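Local coordinates for predicted protein (Acinetobacter sp. RUH2624, PDB 4MEA), which probably hydrolyses epoxides as a secreted Cif-type virulence factor of the alpha/beta hydrolase fold, at residues 63-68 against 90-95; 146-151 against 261-266. All coordinates share one frame; numbering follows the deposited sequence.

Interaction 1: 63-68 against 90-95; sequences FIHGFG and IDLPGL
His65 reaches from the end of strand 61-64 onto the loop 90-95. It opens the His-Gly-Phe-Gly run that, in this alpha/beta hydrolase fold, probably corresponds to the oxyanion-hole (HGXP-type) motif of related epoxide hydrolases. Its CG sits between backbone N and carbonyl carbon (chi1 74°), a rotation that turns the imidazole onto the opposing loop. Both ring nitrogens are engaged. ND1 donates to Gly66 O at 2.8 Å, with the acceptor essentially in the ring plane, while NE2 accepts from Leu92 N at 2.9 Å; that bond is nearly straight at the hydrogen (166°), though its donor is tilted 33° out of the ring plane. Together they fix the ring's rotation. Leu92 also lies over one ring face, its CG 4.3 Å from the centroid in a CH-pi contact, whereas Leu95 CB and Asp91 CA meet the ring at its edge. The carboxylate of Asp91 turns elsewhere, to His50 and the backbone of Trp71 and Gln97. Beside the imidazole, Ile64 and Leu92 cross at about a right angle, CG2 of Ile64 being 3.6 Å from CD2 of Leu92; Ile64 and Ile90 instead run side by side. Where the two segments separate after the strand pairing, one water donates to Phe63 O (2.8 Å) and Ile90 O (2.8 Å) and accepts from His65 N (3.0 Å).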
ATOM      1  N   PHE A  63      -2.260 -25.201 -15.759  1.00 13.18           N
ATOM      2  CA  PHE A  63      -2.789 -23.879 -15.390  1.00 10.03           C
ATOM      3  C   PHE A  63      -2.371 -23.524 -13.973  1.00  8.96           C
ATOM      4  O   PHE A  63      -2.599 -24.301 -13.046  1.00  8.54           O
ATOM      5  CB  PHE A  63      -4.320 -23.851 -15.425  1.00 10.20           C
ATOM      6  CG  PHE A  63      -4.926 -24.172 -16.766  1.00 15.93           C
ATOM      7  CD1 PHE A  63      -5.191 -23.163 -17.682  1.00  9.94           C
ATOM      8  CD2 PHE A  63      -5.284 -25.474 -17.085  1.00 10.64           C
ATOM      9  CE1 PHE A  63      -5.775 -23.457 -18.915  1.00 12.61           C
ATOM     10  CE2 PHE A  63      -5.869 -25.775 -18.315  1.00 10.56           C
ATOM     11  CZ  PHE A  63      -6.110 -24.767 -19.229  1.00 10.49           C
ATOM     12  N   ILE A  64      -1.805 -22.334 -13.806  1.00  9.72           N
ATOM     13  CA  ILE A  64      -1.308 -21.879 -12.511  1.00  9.03           C
ATOM     14  C   ILE A  64      -1.969 -20.560 -12.077  1.00 18.37           C
ATOM     15  O   ILE A  64      -1.748 -19.504 -12.690  1.00 10.90           O
ATOM     16  CB  ILE A  64       0.217 -21.682 -12.544  1.00 10.90           C
ATOM     17  CG1 ILE A  64       0.922 -22.954 -13.046  1.00  8.58           C
ATOM     18  CG2 ILE A  64       0.726 -21.277 -11.163  1.00 10.98           C
ATOM     19  CD1 ILE A  64       0.808 -24.159 -12.073  1.00 10.41           C
ATOM     20  N   HIS A  65      -2.760 -20.626 -11.008  1.00 11.35           N
ATOM     21  CA  HIS A  65      -3.485 -19.468 -10.482  1.00  4.95           C
ATOM     22  C   HIS A  65      -2.574 -18.496  -9.736  1.00  9.46           C
ATOM     23  O   HIS A  65      -1.371 -18.733  -9.590  1.00 12.47           O
ATOM     24  CB  HIS A  65      -4.566 -19.958  -9.507  1.00  7.92           C
ATOM     25  CG  HIS A  65      -4.017 -20.409  -8.187  1.00  5.67           C
ATOM     26  ND1 HIS A  65      -3.830 -19.549  -7.125  1.00  6.10           N
ATOM     27  CD2 HIS A  65      -3.578 -21.622  -7.772  1.00  8.05           C
ATOM     28  CE1 HIS A  65      -3.313 -20.215  -6.107  1.00 13.70           C
ATOM     29  NE2 HIS A  65      -3.153 -21.476  -6.473  1.00 10.54           N
ATOM     30  N   GLY A  66      -3.162 -17.411  -9.240  1.00  5.44           N
ATOM     31  CA  GLY A  66      -2.447 -16.456  -8.406  1.00  8.14           C
ATOM     32  C   GLY A  66      -3.230 -16.043  -7.170  1.00 10.61           C
ATOM     33  O   GLY A  66      -4.093 -16.788  -6.693  1.00 11.92           O
ATOM     34  N   PHE A  67      -2.937 -14.841  -6.663  1.00  2.63           N
ATOM     35  CA  PHE A  67      -3.505 -14.342  -5.412  1.00 13.26           C
ATOM     36  C   PHE A  67      -5.002 -14.088  -5.528  1.00 12.76           C
ATOM     37  O   PHE A  67      -5.466 -13.526  -6.521  1.00 11.48           O
ATOM     38  CB  PHE A  67      -2.798 -13.045  -5.013  1.00 10.09           C
ATOM     39  CG  PHE A  67      -3.285 -12.455  -3.725  1.00  5.95           C
ATOM     40  CD1 PHE A  67      -2.904 -13.001  -2.509  1.00  9.34           C
ATOM     41  CD2 PHE A  67      -4.081 -11.319  -3.725  1.00  7.45           C
ATOM     42  CE1 PHE A  67      -3.330 -12.446  -1.310  1.00 11.80           C
ATOM     43  CE2 PHE A  67      -4.514 -10.756  -2.525  1.00  9.01           C
ATOM     44  CZ  PHE A  67      -4.131 -11.323  -1.318  1.00 12.28           C
ATOM     45  N   GLY A  68      -5.749 -14.497  -4.506  1.00  6.19           N
ATOM     46  CA  GLY A  68      -7.200 -14.387  -4.528  1.00  4.03           C
ATOM     47  C   GLY A  68      -7.878 -15.557  -5.218  1.00 11.47           C
ATOM     48  O   GLY A  68      -9.113 -15.642  -5.246  1.00  9.03           O
ATOM     49  N   ILE A  90      -2.859 -26.621 -10.742  1.00 10.01           N
ATOM     50  CA  ILE A  90      -2.166 -26.858  -9.485  1.00 12.75           C
ATOM     51  C   ILE A  90      -2.320 -25.665  -8.549  1.00 14.33           C
ATOM     52  O   ILE A  90      -2.200 -24.513  -8.979  1.00  9.99           O
ATOM     53  CB  ILE A  90      -0.653 -27.085  -9.742  1.00 13.22           C
ATOM     54  CG1 ILE A  90      -0.447 -28.226 -10.745  1.00 14.21           C
ATOM     55  CG2 ILE A  90       0.088 -27.344  -8.426  1.00  9.59           C
ATOM     56  CD1 ILE A  90       0.982 -28.304 -11.300  1.00  7.33           C
ATOM     57  N   ASP A  91      -2.583 -25.945  -7.273  1.00 11.74           N
ATOM     58  CA  ASP A  91      -2.562 -24.919  -6.233  1.00 12.99           C
ATOM     59  C   ASP A  91      -1.120 -24.508  -5.925  1.00 15.48           C
ATOM     60  O   ASP A  91      -0.288 -25.360  -5.603  1.00  9.95           O
ATOM     61  CB  ASP A  91      -3.214 -25.436  -4.945  1.00  8.66           C
ATOM     62  CG  ASP A  91      -4.723 -25.472  -5.027  1.00 11.62           C
ATOM     63  OD1 ASP A  91      -5.279 -24.843  -5.956  1.00  9.79           O
ATOM     64  OD2 ASP A  91      -5.354 -26.115  -4.151  1.00 13.84           O
ATOM     65  N   LEU A  92      -0.822 -23.213  -6.019  1.00 10.10           N
ATOM     66  CA  LEU A  92       0.530 -22.721  -5.714  1.00  9.33           C
ATOM     67  C   LEU A  92       0.980 -23.175  -4.337  1.00  7.21           C
ATOM     68  O   LEU A  92       0.172 -23.265  -3.406  1.00 10.65           O
ATOM     69  CB  LEU A  92       0.578 -21.191  -5.760  1.00  5.06           C
ATOM     70  CG  LEU A  92       0.700 -20.510  -7.124  1.00 10.31           C
ATOM     71  CD1 LEU A  92       0.602 -18.978  -6.972  1.00  8.12           C
ATOM     72  CD2 LEU A  92       2.018 -20.908  -7.794  1.00  9.32           C
ATOM     73  N   PRO A  93       2.282 -23.432  -4.187  1.00  9.92           N
ATOM     74  CA  PRO A  93       2.813 -23.785  -2.868  1.00 13.10           C
ATOM     75  C   PRO A  93       2.263 -22.848  -1.781  1.00 12.97           C
ATOM     76  O   PRO A  93       2.322 -21.622  -1.921  1.00 11.85           O
ATOM     77  CB  PRO A  93       4.320 -23.589  -3.041  1.00  8.49           C
ATOM     78  CG  PRO A  93       4.562 -23.876  -4.503  1.00 13.98           C
ATOM     79  CD  PRO A  93       3.337 -23.308  -5.208  1.00  9.34           C
ATOM     80  N   GLY A  94       1.717 -23.434  -0.720  1.00  9.07           N
ATOM     81  CA  GLY A  94       1.171 -22.670   0.388  1.00  7.08           C
ATOM     82  C   GLY A  94      -0.286 -22.265   0.247  1.00  8.08           C
ATOM     83  O   GLY A  94      -0.967 -22.046   1.250  1.00 10.58           O
ATOM     84  N   LEU A  95      -0.767 -22.157  -0.992  1.00 11.97           N
ATOM     85  CA  LEU A  95      -2.113 -21.655  -1.261  1.00  7.73           C
ATOM     86  C   LEU A  95      -3.114 -22.761  -1.589  1.00 11.40           C
ATOM     87  O   LEU A  95      -2.731 -23.903  -1.854  1.00 10.76           O
ATOM     88  CB  LEU A  95      -2.068 -20.630  -2.398  1.00  6.93           C
ATOM     89  CG  LEU A  95      -1.093 -19.482  -2.127  1.00 12.68           C
ATOM     90  CD1 LEU A  95      -1.176 -18.422  -3.213  1.00  8.31           C
ATOM     91  CD2 LEU A  95      -1.371 -18.881  -0.747  1.00 12.81           C
TER
HETATM   92  O   HOH W   1      -3.951 -23.376 -10.789  1.00  6.37           O

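Interaction 2: 146-151 against 261-266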
ATOM      1  N   ASN A 146      13.654 -21.926 -18.246  1.00  9.67           N
ATOM      2  CA  ASN A 146      14.619 -23.018 -18.163  1.00 11.31           C
ATOM      3  C   ASN A 146      14.152 -24.320 -18.805  1.00 23.72           C
ATOM      4  O   ASN A 146      14.924 -25.274 -18.910  1.00 24.33           O
ATOM      5  CB  ASN A 146      15.010 -23.279 -16.705  1.00 16.45           C
ATOM      6  CG  ASN A 146      15.923 -22.210 -16.155  1.00 24.04           C
ATOM      7  OD1 ASN A 146      16.719 -21.632 -16.889  1.00 27.29           O
ATOM      8  ND2 ASN A 146      15.804 -21.931 -14.861  1.00 26.17           N
ATOM      9  N   ASN A 147      12.888 -24.368 -19.217  1.00 17.47           N
ATOM     10  CA  ASN A 147      12.316 -25.599 -19.762  1.00 15.24           C
ATOM     11  C   ASN A 147      11.645 -25.402 -21.109  1.00 16.52           C
ATOM     12  O   ASN A 147      10.637 -26.041 -21.422  1.00 14.00           O
ATOM     13  CB  ASN A 147      11.343 -26.237 -18.768  1.00 15.68           C
ATOM     14  CG  ASN A 147      12.033 -26.703 -17.501  1.00 18.96           C
ATOM     15  OD1 ASN A 147      12.618 -27.785 -17.471  1.00 18.79           O
ATOM     16  ND2 ASN A 147      11.975 -25.885 -16.446  1.00 16.86           N
ATOM     17  N   GLN A 148      12.208 -24.514 -21.918  1.00 15.09           N
ATOM     18  CA  GLN A 148      11.653 -24.271 -23.237  1.00 18.15           C
ATOM     19  C   GLN A 148      11.877 -25.489 -24.126  1.00 24.32           C
ATOM     20  O   GLN A 148      12.987 -26.019 -24.207  1.00 23.09           O
ATOM     21  CB  GLN A 148      12.258 -23.008 -23.841  1.00 14.41           C
ATOM     22  CG  GLN A 148      11.891 -21.786 -23.032  1.00 21.65           C
ATOM     23  CD  GLN A 148      12.442 -20.520 -23.613  1.00 19.06           C
ATOM     24  OE1 GLN A 148      11.924 -20.001 -24.601  1.00 22.33           O
ATOM     25  NE2 GLN A 148      13.504 -20.006 -23.003  1.00 15.23           N
ATOM     26  N   GLY A 149      10.814 -25.924 -24.794  1.00 21.59           N
ATOM     27  CA  GLY A 149      10.835 -27.188 -25.507  1.00 23.17           C
ATOM     28  C   GLY A 149       9.902 -28.163 -24.811  1.00 17.85           C
ATOM     29  O   GLY A 149       8.916 -28.603 -25.397  1.00 26.87           O
ATOM     30  N   TYR A 150      10.204 -28.503 -23.559  1.00 17.55           N
ATOM     31  CA  TYR A 150       9.226 -29.214 -22.747  1.00 14.65           C
ATOM     32  C   TYR A 150       7.971 -28.344 -22.663  1.00 17.04           C
ATOM     33  O   TYR A 150       6.855 -28.824 -22.864  1.00 17.97           O
ATOM     34  CB  TYR A 150       9.761 -29.532 -21.357  1.00 11.12           C
ATOM     35  CG  TYR A 150       8.736 -30.212 -20.472  1.00 16.03           C
ATOM     36  CD1 TYR A 150       8.519 -31.585 -20.549  1.00 18.21           C
ATOM     37  CD2 TYR A 150       7.972 -29.479 -19.574  1.00 21.01           C
ATOM     38  CE1 TYR A 150       7.574 -32.208 -19.749  1.00 13.86           C
ATOM     39  CE2 TYR A 150       7.021 -30.089 -18.771  1.00 19.07           C
ATOM     40  CZ  TYR A 150       6.828 -31.450 -18.858  1.00 21.03           C
ATOM     41  OH  TYR A 150       5.880 -32.049 -18.056  1.00 15.79           O
ATOM     42  N   ILE A 151       8.162 -27.057 -22.368  1.00 16.98           N
ATOM     43  CA  ILE A 151       7.093 -26.079 -22.548  1.00 18.80           C
ATOM     44  C   ILE A 151       7.123 -25.624 -24.005  1.00 18.22           C
ATOM     45  O   ILE A 151       8.093 -25.004 -24.455  1.00 19.37           O
ATOM     46  CB  ILE A 151       7.260 -24.848 -21.632  1.00 14.78           C
ATOM     47  CG1 ILE A 151       7.570 -25.262 -20.192  1.00 17.41           C
ATOM     48  CG2 ILE A 151       6.004 -23.968 -21.689  1.00 15.63           C
ATOM     49  CD1 ILE A 151       6.403 -25.916 -19.462  1.00 17.32           C
ATOM     50  N   LYS A 261      18.347 -15.985 -21.522  1.00 34.49           N
ATOM     51  CA  LYS A 261      17.177 -16.821 -21.215  1.00 23.43           C
ATOM     52  C   LYS A 261      15.841 -16.095 -21.365  1.00 21.10           C
ATOM     53  O   LYS A 261      14.937 -16.254 -20.542  1.00 19.49           O
ATOM     54  CB  LYS A 261      17.283 -17.404 -19.805  1.00 16.10           C
ATOM     55  CG  LYS A 261      18.238 -18.580 -19.686  1.00 25.47           C
ATOM     56  CD  LYS A 261      17.643 -19.827 -20.325  1.00 31.12           C
ATOM     57  CE  LYS A 261      18.484 -21.064 -20.028  1.00 42.84           C
ATOM     58  NZ  LYS A 261      19.813 -21.008 -20.703  1.00 46.07           N
ATOM     59  N   LYS A 262      15.729 -15.290 -22.412  1.00 17.45           N
ATOM     60  CA  LYS A 262      14.444 -14.767 -22.839  1.00 27.95           C
ATOM     61  C   LYS A 262      13.648 -15.912 -23.451  1.00 27.63           C
ATOM     62  O   LYS A 262      14.155 -17.032 -23.585  1.00 21.40           O
ATOM     63  CB  LYS A 262      14.631 -13.663 -23.874  1.00 29.19           C
ATOM     64  CG  LYS A 262      15.418 -12.471 -23.367  1.00 35.46           C
ATOM     65  CD  LYS A 262      15.672 -11.474 -24.488  1.00 44.49           C
ATOM     66  CE  LYS A 262      16.480 -10.285 -23.987  1.00 54.77           C
ATOM     67  NZ  LYS A 262      16.824  -9.343 -25.092  1.00 58.78           N
ATOM     68  N   LEU A 263      12.407 -15.628 -23.823  1.00 17.82           N
ATOM     69  CA  LEU A 263      11.532 -16.636 -24.407  1.00 21.24           C
ATOM     70  C   LEU A 263      11.727 -16.779 -25.915  1.00 24.43           C
ATOM     71  O   LEU A 263      11.529 -15.824 -26.670  1.00 22.48           O
ATOM     72  CB  LEU A 263      10.068 -16.323 -24.088  1.00 23.97           C
ATOM     73  CG  LEU A 263       9.711 -16.435 -22.601  1.00 27.67           C
ATOM     74  CD1 LEU A 263       8.241 -16.106 -22.381  1.00 29.97           C
ATOM     75  CD2 LEU A 263      10.075 -17.823 -22.037  1.00 14.32           C
ATOM     76  N   THR A 264      12.118 -17.982 -26.337  1.00 28.47           N
ATOM     77  CA  THR A 264      12.296 -18.304 -27.753  1.00 25.70           C
ATOM     78  C   THR A 264      11.151 -19.177 -28.268  1.00 28.83           C
ATOM     79  O   THR A 264      11.093 -19.505 -29.448  1.00 37.12           O
ATOM     80  CB  THR A 264      13.643 -19.023 -28.009  1.00 21.29           C
ATOM     81  OG1 THR A 264      13.683 -20.246 -27.268  1.00 23.84           O
ATOM     82  CG2 THR A 264      14.821 -18.149 -27.565  1.00 14.90           C
ATOM     83  N   ILE A 265      10.255 -19.572 -27.371  1.00 17.92           N
ATOM     84  CA  ILE A 265       9.041 -20.278 -27.761  1.00 13.42           C
ATOM     85  C   ILE A 265       7.941 -19.238 -27.915  1.00 18.81           C
ATOM     86  O   ILE A 265       8.060 -18.129 -27.388  1.00 21.06           O
ATOM     87  CB  ILE A 265       8.596 -21.302 -26.689  1.00 20.10           C
ATOM     88  CG1 ILE A 265       8.252 -20.595 -25.377  1.00 10.48           C
ATOM     89  CG2 ILE A 265       9.666 -22.378 -26.465  1.00 13.73           C
ATOM     90  CD1 ILE A 265       7.541 -21.505 -24.360  1.00 12.53           C
ATOM     91  N   PRO A 266       6.867 -19.584 -28.641  1.00 14.45           N
ATOM     92  CA  PRO A 266       5.751 -18.647 -28.766  1.00 15.82           C
ATOM     93  C   PRO A 266       5.189 -18.318 -27.383  1.00 19.10           C
ATOM     94  O   PRO A 266       5.051 -19.209 -26.541  1.00 16.42           O
ATOM     95  CB  PRO A 266       4.725 -19.433 -29.588  1.00 17.61           C
ATOM     96  CG  PRO A 266       5.548 -20.457 -30.339  1.00 18.67           C
ATOM     97  CD  PRO A 266       6.633 -20.835 -29.389  1.00 18.74           C
TER
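Gln148 reaches from the turn after helix 136-146 to the backbone of residues 262-265, and its whole length is used. CB starts the contact by packing on Ile265 CG2 at 3.7 Å. CG stays beside the same methyl and, with chi2 at -179°, carries the chain straight on, so that the amide ends among the peptide groups of the other loop. There OE1 accepts two backbone bonds. Thr264 N gives the shorter one, 2.7 Å from OE1, lying in the carbonyl plane on a lone pair; Ile265 N adds a longer and more bent one, 3.3 Å from OE1 with 140° at the hydrogen, approaching nearly along the C=O axis. On the other branch of the amide, NE2 donates to Lys262 O at 3.1 Å and also to Ala145 O in the last turn of helix 136-146. Bonds on both its oxygen and its nitrogen leave the terminal amide little freedom to flip, and the side chain acts as a bridge between two loops that lack regular structure here. Farther along the same loop, Ile265 CD1 lies 3.9 Å from Ile151 CG2, the two side chains crossing obliquely. At the exposed margin, the aliphatic CE of Lys261 passes 3.6 Å from Asn146 OD1. The contact thus joins the turn between helix 136-146 and strand 151-157 to the loop between helix 246-258 and strand 267-272, just where these two neighbouring parallel strands begin; Leu263 packs against helix 136-146, and Ile151 against strand 128-133.

Overall arrangement
Interaction 1 closes before interaction 2 opens along the chain. Their centres lie 21 Å apart and their nearest atoms about 9 Å, so they do not touch. Both flank the mixed central sheet, and each links the loops at one end of a neighbouring pair of parallel strands: 61-64 with 87-90 in the first, 151-157 with 267-272 in the second, with strand 128-133 between the pairs. They sit at opposite ends of these strands. Interaction 1 follows the C-terminal ends, where alpha/beta hydrolases build the active site; interaction 2 precedes the N-terminal ends, near the surface. Side chains of both also pack on helix 108-123 and strand 128-133.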